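Side-chain contacts in putative decarboxylase involved in desferrioxamine biosynthesis (Erwinia amylovora, PDB 5O5C), which probably decarboxylates lysine with the help of pyridoxal 5'-phosphate, providing a diamine precursor for the siderophore desferrioxamine E: residues A448-D451 and E452-T455; V502-G505 and R506-V509; G471-N475 and G476-L480; T411-A414 and H415-L418; N454-I457 and R458-V461. All blocks are in the same frame, centred on the assembly; numbering follows the deposited sequence.

Contact 1: A448-D451 and E452-T455; sequences ALTD and EINT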
# COMPACT_ATOMS: atom_id res chain seq x y z
N ALA B 448 -28.34 9.90 26.82
CA ALA B 448 -28.66 10.10 25.39
C ALA B 448 -28.75 11.58 25.03
O ALA B 448 -28.70 11.88 23.85
CB ALA B 448 -29.94 9.39 24.97
N LEU B 449 -28.90 12.48 26.02
CA LEU B 449 -28.81 13.92 25.77
C LEU B 449 -27.36 14.42 25.75
O LEU B 449 -26.97 15.18 24.89
CB LEU B 449 -29.63 14.71 26.80
CG LEU B 449 -29.66 16.22 26.62
CD1 LEU B 449 -30.17 16.60 25.24
CD2 LEU B 449 -30.51 16.86 27.70
N THR B 450 -26.57 13.99 26.72
CA THR B 450 -25.14 14.32 26.72
C THR B 450 -24.45 13.76 25.46
O THR B 450 -23.49 14.36 24.96
CB THR B 450 -24.50 13.79 27.99
OG1 THR B 450 -25.28 14.28 29.10
CG2 THR B 450 -23.05 14.23 28.13
N ASP B 451 -24.95 12.65 24.93
CA ASP B 451 -24.45 12.12 23.66
C ASP B 451 -24.73 13.03 22.47
O ASP B 451 -23.84 13.28 21.70
CB ASP B 451 -24.99 10.71 23.38
CG ASP B 451 -24.41 9.68 24.32
OD1 ASP B 451 -23.25 9.90 24.75
OD2 ASP B 451 -25.09 8.69 24.64
N GLU B 452 -25.96 13.49 22.34
CA GLU B 452 -26.34 14.45 21.34
C GLU B 452 -25.51 15.71 21.47
O GLU B 452 -24.97 16.22 20.50
CB GLU B 452 -27.82 14.78 21.44
CG GLU B 452 -28.71 13.65 20.92
CD GLU B 452 -30.15 13.74 21.42
OE1 GLU B 452 -30.78 14.80 21.18
OE2 GLU B 452 -30.64 12.76 22.04
N ILE B 453 -25.35 16.19 22.70
CA ILE B 453 -24.73 17.46 22.88
C ILE B 453 -23.25 17.35 22.43
O ILE B 453 -22.79 18.22 21.76
CB ILE B 453 -24.98 18.04 24.32
CG1 ILE B 453 -25.04 19.56 24.27
CG2 ILE B 453 -23.95 17.56 25.32
CD1 ILE B 453 -24.94 20.27 25.61
N ASN B 454 -22.54 16.26 22.73
CA ASN B 454 -21.11 16.18 22.35
C ASN B 454 -20.88 15.89 20.87
O ASN B 454 -19.95 16.45 20.27
CB ASN B 454 -20.40 15.15 23.23
CG ASN B 454 -20.13 15.67 24.62
OD1 ASN B 454 -19.14 16.31 24.86
ND2 ASN B 454 -21.03 15.38 25.55
N THR B 455 -21.71 15.02 20.29
CA THR B 455 -21.70 14.81 18.84
C THR B 455 -22.04 16.07 18.09
O THR B 455 -21.48 16.27 17.04
CB THR B 455 -22.59 13.64 18.35
OG1 THR B 455 -22.44 13.53 16.93
CG2 THR B 455 -24.08 13.84 18.63
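The carboxamide of Asn454 turns back along the helix to Thr450 and uses its own plane to do so: ND2 donates to Thr450 O at 2.7 Å, and that oxygen sits only 10° out of the amide plane. Beside the same nitrogen runs the Thr450 methyl, with CG2 3.5 Å from Asn454 ND2 and the two side chains pointing the same way. Thr450 O is gripped twice, since Asn454 N also reaches it, at 3.1 Å, from the opposite face of the carbonyl. With CG beside its backbone N (chi1 -76°), Asn454 can close this ring onto the carbonyl four residues earlier. These are the first turns of helix 448-464, which lies on the four-stranded antiparallel sheet of the C-terminal region; the other amide atom, Asn454 OD1, accepts from Tyr439 N of that sheet, so the amide is held at both ends and its rotation fixed. Asp451 OD1 is likewise taken by the sheet, through Gln478 N. On the exposed side, Glu452 CG passes 3.4 Å from Ala448 O. Ile453, which is buried, has its CG2 3.3 Å from Thr450 O.

Contact 2: V502-G505 and R506-V509; sequences VHYG and REQV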
# COMPACT_ATOMS: atom_id res chain seq x y z
N VAL B 502 -16.47 24.39 24.50
CA VAL B 502 -17.45 24.88 25.50
C VAL B 502 -18.39 25.97 24.94
O VAL B 502 -19.55 26.01 25.32
CB VAL B 502 -16.81 25.30 26.86
CG1 VAL B 502 -15.98 24.20 27.48
CG2 VAL B 502 -15.98 26.55 26.72
N HIS B 503 -17.94 26.82 24.01
CA HIS B 503 -18.86 27.72 23.31
C HIS B 503 -19.99 26.92 22.64
O HIS B 503 -21.15 27.07 22.97
CB HIS B 503 -18.13 28.63 22.30
CG HIS B 503 -19.05 29.54 21.54
ND1 HIS B 503 -19.10 29.56 20.16
CD2 HIS B 503 -20.00 30.40 21.96
CE1 HIS B 503 -20.03 30.42 19.77
NE2 HIS B 503 -20.61 30.92 20.85
N TYR B 504 -19.63 25.98 21.76
CA TYR B 504 -20.67 25.19 21.05
C TYR B 504 -21.53 24.31 22.00
O TYR B 504 -22.70 24.08 21.72
CB TYR B 504 -20.07 24.38 19.91
CG TYR B 504 -19.54 25.26 18.81
CD1 TYR B 504 -20.37 26.17 18.16
CD2 TYR B 504 -18.22 25.19 18.42
CE1 TYR B 504 -19.90 26.97 17.14
CE2 TYR B 504 -17.74 26.00 17.40
CZ TYR B 504 -18.58 26.88 16.77
OH TYR B 504 -18.06 27.68 15.77
N GLY B 505 -20.93 23.85 23.09
CA GLY B 505 -21.64 23.09 24.09
C GLY B 505 -22.66 23.97 24.78
O GLY B 505 -23.86 23.65 24.80
N ARG B 506 -22.20 25.11 25.30
CA ARG B 506 -23.15 26.05 25.89
C ARG B 506 -24.21 26.50 24.86
O ARG B 506 -25.34 26.70 25.22
CB ARG B 506 -22.45 27.24 26.52
CG ARG B 506 -21.47 26.84 27.60
CD ARG B 506 -20.52 27.96 27.93
NE ARG B 506 -19.72 27.58 29.10
CZ ARG B 506 -18.68 28.26 29.56
NH1 ARG B 506 -18.32 29.41 29.01
NH2 ARG B 506 -18.03 27.83 30.61
N GLU B 507 -23.84 26.70 23.61
CA GLU B 507 -24.79 26.94 22.54
C GLU B 507 -25.87 25.84 22.37
O GLU B 507 -27.02 26.13 22.10
CB GLU B 507 -24.06 27.12 21.23
CG GLU B 507 -24.97 27.03 20.01
CD GLU B 507 -24.40 27.68 18.77
OE1 GLU B 507 -23.46 28.48 18.86
OE2 GLU B 507 -24.93 27.37 17.69
N GLN B 508 -25.49 24.58 22.52
CA GLN B 508 -26.47 23.51 22.51
C GLN B 508 -27.45 23.61 23.71
O GLN B 508 -28.64 23.36 23.56
CB GLN B 508 -25.76 22.14 22.51
CG GLN B 508 -24.87 21.82 21.30
CD GLN B 508 -25.60 21.72 19.98
OE1 GLN B 508 -26.64 21.12 19.89
NE2 GLN B 508 -25.04 22.31 18.95
N VAL B 509 -26.95 23.98 24.89
CA VAL B 509 -27.76 24.08 26.12
C VAL B 509 -28.65 25.30 26.03
O VAL B 509 -29.81 25.20 26.33
CB VAL B 509 -26.89 24.21 27.41
CG1 VAL B 509 -27.72 24.46 28.69
CG2 VAL B 509 -26.00 22.99 27.57
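Regular alpha-helical bonding runs through residues 502-509, from Arg506 N to Val502 O (2.8 Å) through Glu507 N to His503 O and Gln508 N to Tyr504 O, as far as Val509 N to Gly505 O. In Arg506, CG lies beside the backbone N (chi1 -58°) and the chain then runs extended, which brings Arg506 CG to 3.1 Å from Val502 O and lays one face of the guanidinium over the valine methyl. Val502 CG2 sits under the centre of that flat group, 4.3 Å from Arg506 CZ, an apolar cover rather than a polar bond. Glu507 takes a different first torsion, CG anti to the backbone N, and its OE1 comes near two rings, those of Tyr504 and His503. Glu507 OE1 lies at the tyrosine edge, 3.9 Å from Tyr504 CD1, with carboxylate and ring planes turned 64° apart. To the imidazole the carboxylate is almost perpendicular (83°), Glu507 OE1 standing 4.0 Å from His503 CE1. Any attraction there would depend on the histidine's charge, which is not seen, and the charged atoms are not in contact. His503 ND1 in turn overhangs the rim of one Tyr504 face. Gln508 folds at chi2, leaving its CG 3.2 Å from Tyr504 O. This last full stretch of helix 491-510 lies against helix 448-464, where Gln508 and Val509 meet Ile453 and Tyr504 meets Ser464, while Val502 and Arg506 lean on Tyr439 of strand 434-439 and on His421.

Contact 3: G471-N475 and G476-L480; sequences GTKVN and GRQYL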
# COMPACT_ATOMS: atom_id res chain seq x y z
N GLY B 471 -13.82 12.11 17.66
CA GLY B 471 -14.86 11.57 18.54
C GLY B 471 -14.65 10.09 18.72
O GLY B 471 -13.93 9.49 17.97
N THR B 472 -15.22 9.54 19.78
CA THR B 472 -15.08 8.13 20.08
C THR B 472 -16.26 7.71 20.98
O THR B 472 -16.78 8.52 21.75
CB THR B 472 -13.77 7.76 20.84
OG1 THR B 472 -13.96 7.96 22.24
CG2 THR B 472 -12.59 8.56 20.43
N LYS B 473 -16.66 6.46 20.86
CA LYS B 473 -17.61 5.89 21.83
C LYS B 473 -16.81 5.13 22.89
O LYS B 473 -15.91 4.39 22.56
CB LYS B 473 -18.61 4.96 21.14
CG LYS B 473 -19.96 5.57 20.88
CD LYS B 473 -20.73 4.76 19.83
CE LYS B 473 -22.18 4.55 20.24
NZ LYS B 473 -22.92 3.72 19.27
N VAL B 474 -17.11 5.35 24.16
CA VAL B 474 -16.51 4.64 25.28
C VAL B 474 -17.67 4.16 26.09
O VAL B 474 -18.41 4.97 26.64
CB VAL B 474 -15.67 5.56 26.16
CG1 VAL B 474 -15.22 4.85 27.45
CG2 VAL B 474 -14.48 6.08 25.38
N ASN B 475 -17.82 2.84 26.11
CA ASN B 475 -18.93 2.14 26.78
C ASN B 475 -20.29 2.61 26.27
O ASN B 475 -21.22 2.79 27.04
CB ASN B 475 -18.77 2.21 28.33
CG ASN B 475 -19.33 3.50 28.95
OD1 ASN B 475 -20.52 3.59 29.22
ND2 ASN B 475 -18.47 4.47 29.19
N GLY B 476 -20.41 2.78 24.96
CA GLY B 476 -21.64 3.25 24.35
C GLY B 476 -22.03 4.70 24.60
O GLY B 476 -23.20 5.05 24.45
N ARG B 477 -21.07 5.55 24.97
CA ARG B 477 -21.33 6.97 25.24
C ARG B 477 -20.42 7.81 24.33
O ARG B 477 -19.29 7.42 24.06
CB ARG B 477 -21.13 7.25 26.74
CG ARG B 477 -22.35 6.82 27.56
CD ARG B 477 -22.10 6.26 28.96
NE ARG B 477 -23.13 5.25 29.28
CZ ARG B 477 -23.30 4.61 30.46
NH1 ARG B 477 -22.51 4.87 31.50
NH2 ARG B 477 -24.29 3.71 30.59
N GLN B 478 -20.92 8.93 23.82
CA GLN B 478 -20.14 9.74 22.91
C GLN B 478 -19.17 10.56 23.73
O GLN B 478 -19.58 11.31 24.61
CB GLN B 478 -21.01 10.61 22.00
CG GLN B 478 -21.35 9.97 20.67
CD GLN B 478 -20.09 9.65 19.90
OE1 GLN B 478 -19.74 8.50 19.76
NE2 GLN B 478 -19.35 10.68 19.51
N TYR B 479 -17.87 10.35 23.48
CA TYR B 479 -16.84 11.25 23.99
C TYR B 479 -16.22 12.05 22.84
O TYR B 479 -16.41 11.73 21.66
CB TYR B 479 -15.82 10.46 24.83
CG TYR B 479 -16.39 10.03 26.19
CD1 TYR B 479 -17.14 8.87 26.33
CD2 TYR B 479 -16.18 10.80 27.30
CE1 TYR B 479 -17.66 8.49 27.57
CE2 TYR B 479 -16.67 10.43 28.53
CZ TYR B 479 -17.41 9.30 28.66
OH TYR B 479 -17.88 9.01 29.88
N LEU B 480 -15.51 13.12 23.21
CA LEU B 480 -14.72 13.93 22.27
C LEU B 480 -13.28 13.53 22.45
O LEU B 480 -12.92 12.94 23.47
CB LEU B 480 -14.84 15.42 22.57
CG LEU B 480 -16.22 16.07 22.39
CD1 LEU B 480 -16.12 17.54 22.78
CD2 LEU B 480 -16.70 15.90 20.95
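Strands 471-474 and 477-480 form a tight antiparallel hairpin, their short axes 4.6 Å apart at closest and strongly twisted (141° between directions), joined by a type I' turn with Asn475 and Gly476 at its corners. Thr472 and Tyr479 are a hydrogen-bonded pair: Tyr479 N reaches Thr472 O at 2.7 Å, almost straight along the carbonyl, while Thr472 N comes to Tyr479 O from above the carbonyl plane. Thr472, Val474 and Tyr479 share one face of the sheet. There Val474 meets the tyrosine side chain at about a right angle, its CB 3.6 Å from Tyr479 CD1. On the other face Lys473 and Gln478 run across each other, the lysine CG 3.1 Å from Gln478 OE1. Asn475 CG sits between its backbone N and carbonyl carbon (chi1 84°), which brings OD1 over one face of the Arg477 guanidinium, 3.1 Å from Arg477 NE, the two planes 84° apart. The arginine N-H groups do not aim at this oxygen, so it is no hydrogen bond. Thr472 lies about 7 Å, side chain to side chain, from Thr273, which binds pyridoxal 5'-phosphate, and packs on Asp274. The chemistry is split accordingly: backbone bonds and an apolar tyrosine contact hold the hairpin body, while Val474-Arg477 backbone bonds close the exposed turn, where the amide oxygen over a cationic face probably adds some electrostatic attraction.

Contact 4: T411-A414 and H415-L418; sequences TQIA and HQLL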
# COMPACT_ATOMS: atom_id res chain seq x y z
N THR B 411 0.55 17.35 25.86
CA THR B 411 -0.69 16.59 26.18
C THR B 411 -0.98 16.57 27.69
O THR B 411 -2.15 16.51 28.13
CB THR B 411 -0.55 15.10 25.71
OG1 THR B 411 -0.06 15.07 24.39
CG2 THR B 411 -1.85 14.34 25.75
N GLN B 412 0.11 16.56 28.47
CA GLN B 412 0.03 16.71 29.93
C GLN B 412 -0.52 18.05 30.33
O GLN B 412 -1.24 18.12 31.28
CB GLN B 412 1.39 16.49 30.59
CG GLN B 412 1.90 15.07 30.52
CD GLN B 412 0.96 14.11 31.21
OE1 GLN B 412 0.29 14.47 32.17
NE2 GLN B 412 0.90 12.87 30.71
N ILE B 413 -0.17 19.09 29.59
CA ILE B 413 -0.69 20.43 29.76
C ILE B 413 -2.15 20.49 29.37
O ILE B 413 -2.96 21.09 30.09
CB ILE B 413 0.20 21.50 29.07
CG1 ILE B 413 1.46 21.73 29.92
CG2 ILE B 413 -0.50 22.83 28.89
CD1 ILE B 413 2.48 22.63 29.31
N ALA B 414 -2.52 19.84 28.27
CA ALA B 414 -3.93 19.84 27.85
C ALA B 414 -4.79 19.07 28.87
O ALA B 414 -5.88 19.53 29.22
CB ALA B 414 -4.11 19.32 26.44
N HIS B 415 -4.28 17.96 29.38
CA HIS B 415 -4.97 17.23 30.43
C HIS B 415 -5.20 18.11 31.65
O HIS B 415 -6.30 18.11 32.21
CB HIS B 415 -4.19 16.00 30.87
CG HIS B 415 -4.84 15.28 32.01
ND1 HIS B 415 -4.28 15.22 33.27
CD2 HIS B 415 -6.03 14.65 32.09
CE1 HIS B 415 -5.09 14.56 34.08
NE2 HIS B 415 -6.16 14.20 33.38
N GLN B 416 -4.17 18.87 32.04
CA GLN B 416 -4.31 19.85 33.09
C GLN B 416 -5.41 20.85 32.77
O GLN B 416 -6.30 21.01 33.59
CB GLN B 416 -2.99 20.55 33.43
CG GLN B 416 -2.01 19.64 34.13
CD GLN B 416 -0.70 20.32 34.50
OE1 GLN B 416 -0.17 21.15 33.75
NE2 GLN B 416 -0.17 19.98 35.67
N LEU B 417 -5.40 21.44 31.59
CA LEU B 417 -6.40 22.47 31.22
C LEU B 417 -7.83 21.96 31.10
O LEU B 417 -8.77 22.72 31.36
CB LEU B 417 -6.08 23.10 29.88
CG LEU B 417 -4.80 23.85 29.67
CD1 LEU B 417 -4.62 24.07 28.17
CD2 LEU B 417 -4.83 25.15 30.45
N LEU B 418 -7.98 20.73 30.62
CA LEU B 418 -9.26 20.07 30.49
C LEU B 418 -9.86 19.75 31.87
O LEU B 418 -11.06 20.01 32.09
CB LEU B 418 -9.16 18.77 29.65
CG LEU B 418 -8.84 18.96 28.15
CD1 LEU B 418 -8.60 17.63 27.51
CD2 LEU B 418 -9.91 19.68 27.38
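Leu418 and Ala414 form the close side of this helical stretch. Leu418 N donates to Ala414 O at 2.8 Å, and the leucine, with CG beside its backbone N (chi1 -68°), also brings that CG to 3.2 Å from the same oxygen. Both residues are buried: Ala414 touches Ile494 of helix 491-510, and Leu418 touches Ile498 as well as Ile424, Val426, Gln435 and Phe437 of the sheet strands. His415 takes a different first torsion, CG anti to the backbone N (chi1 176°); its CB rests 3.5 Å from Thr411 O, and the side chain still meets Pro430, Gln435 and Val426. Thr411 OG1, also buried, is satisfied by Ile407 O one turn earlier. Packing is looser round the exposed Ile413 and Gln416. Ile413 touches Leu417 lightly, CG2 to CD1 at 4.4 Å, although Leu417 CG lies 3.3 Å from Ile413 O; the leucine itself packs on Ile494 and Ile498. Gln416 runs extended beyond CG with no bond to Ile413: its OE1 stays 4.2 Å from Ile413 CG1. Its own CG sits 3.3 Å from Gln412 O, the carbonyl that accepts Gln416 N. Helix 397-420 is thus buried through Ala414 and Leu418 against sheet and helix, with a mixed outer side of Ile413 and Gln416, consistent with the C-terminal region of a fold-type I pyridoxal phosphate enzyme.

Contact 5: N454-I457 and R458-V461; sequences NTNI and RKAV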
# COMPACT_ATOMS: atom_id res chain seq x y z
N ASN B 454 -22.54 16.26 22.73
CA ASN B 454 -21.11 16.18 22.35
C ASN B 454 -20.88 15.89 20.87
O ASN B 454 -19.95 16.45 20.27
CB ASN B 454 -20.40 15.15 23.23
CG ASN B 454 -20.13 15.67 24.62
OD1 ASN B 454 -19.14 16.31 24.86
ND2 ASN B 454 -21.03 15.38 25.55
N THR B 455 -21.71 15.02 20.29
CA THR B 455 -21.70 14.81 18.84
C THR B 455 -22.04 16.07 18.09
O THR B 455 -21.48 16.27 17.04
CB THR B 455 -22.59 13.64 18.35
OG1 THR B 455 -22.44 13.53 16.93
CG2 THR B 455 -24.08 13.84 18.63
N ASN B 456 -22.94 16.92 18.60
CA ASN B 456 -23.15 18.22 17.96
C ASN B 456 -22.03 19.20 18.17
O ASN B 456 -21.80 19.98 17.30
CB ASN B 456 -24.50 18.83 18.31
CG ASN B 456 -25.64 18.01 17.74
OD1 ASN B 456 -25.69 17.75 16.54
ND2 ASN B 456 -26.52 17.53 18.60
N ILE B 457 -21.32 19.16 19.30
CA ILE B 457 -20.16 20.02 19.45
C ILE B 457 -19.13 19.71 18.38
O ILE B 457 -18.60 20.60 17.74
CB ILE B 457 -19.49 19.88 20.82
CG1 ILE B 457 -20.33 20.57 21.92
CG2 ILE B 457 -18.11 20.46 20.78
CD1 ILE B 457 -19.90 20.21 23.30
N ARG B 458 -18.78 18.45 18.19
CA ARG B 458 -17.76 18.13 17.16
C ARG B 458 -18.17 18.58 15.75
O ARG B 458 -17.34 19.12 14.96
CB ARG B 458 -17.47 16.64 17.21
CG ARG B 458 -16.85 16.02 15.97
CD ARG B 458 -16.62 14.56 16.31
NE ARG B 458 -16.23 13.69 15.20
CZ ARG B 458 -15.09 13.77 14.54
NH1 ARG B 458 -14.27 14.76 14.81
NH2 ARG B 458 -14.78 12.91 13.59
N LYS B 459 -19.45 18.36 15.43
CA LYS B 459 -19.97 18.77 14.12
C LYS B 459 -19.89 20.29 14.00
O LYS B 459 -19.39 20.82 13.03
CB LYS B 459 -21.38 18.17 13.88
CG LYS B 459 -21.30 16.71 13.41
CD LYS B 459 -22.53 16.26 12.62
CE LYS B 459 -23.76 16.08 13.50
NZ LYS B 459 -24.65 14.99 13.00
N ALA B 460 -20.26 21.02 15.06
CA ALA B 460 -20.15 22.47 14.98
C ALA B 460 -18.67 22.85 14.82
O ALA B 460 -18.33 23.63 13.92
CB ALA B 460 -20.75 23.12 16.20
N VAL B 461 -17.78 22.30 15.63
CA VAL B 461 -16.37 22.72 15.57
C VAL B 461 -15.86 22.52 14.14
O VAL B 461 -15.21 23.41 13.57
CB VAL B 461 -15.48 21.96 16.59
CG1 VAL B 461 -14.00 22.20 16.32
CG2 VAL B 461 -15.79 22.40 18.00
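Val461 N reaches Ile457 O at 2.8 Å, nearly straight (168°), the shortest polar bond of this helical stretch. The side chains follow it: Ile457 CG2 and Val461 CG2 approach to 4.1 Å, and the valine methyl, set beside its backbone N (chi1 168° for CG1), lies 3.3 Å from Ile457 O. Ala460, bonded at N to Asn456 O, keeps its CB 3.5 Å from that oxygen. The outer side is slacker. Lys459 N to Thr455 O is a weak bond, and the lysine chain bends so that its CE comes to 4.0 Å from Asn456 OD1, a loose approach, at most a weak electrostatic one. Arg458 runs extended with CG anti to the backbone N (chi1 160°), a course that carries the guanidinium toward the second subunit while the side chain also touches Leu480. Its NH2 makes a long, weak ion pair with Asp136 of that subunit, and it leans on His109 and Ile469. Helix 448-464 therefore carries two chemistries at this point: Ile457 and Val461 bury methyls against Leu480, Tyr439 and Tyr504, while Arg458 carries a charge toward the dimer partner, probably a modest tie between the subunits.

Contacts 1 and 5 are overlapping stretches of helix 448-464, and both lie between the sheet, which includes the hairpin of contact 3, and helix 491-510 of contact 2. Contact 4 stands apart on another helix over the same sheet, its centre about 21 Å from that of contact 2 and 20 Å from that of contact 5. All five combine buried with exposed residues, but their chemistry differs: contacts 1 and 3 mix polar side-chain bonds with packing, contacts 4 and 5 rest mainly on backbone bonds and methyls, and contact 2 has a charged, partly exposed outer side. Contact 3 comes nearest the cofactor-binding residues, and contact 5 alone reaches the second subunit.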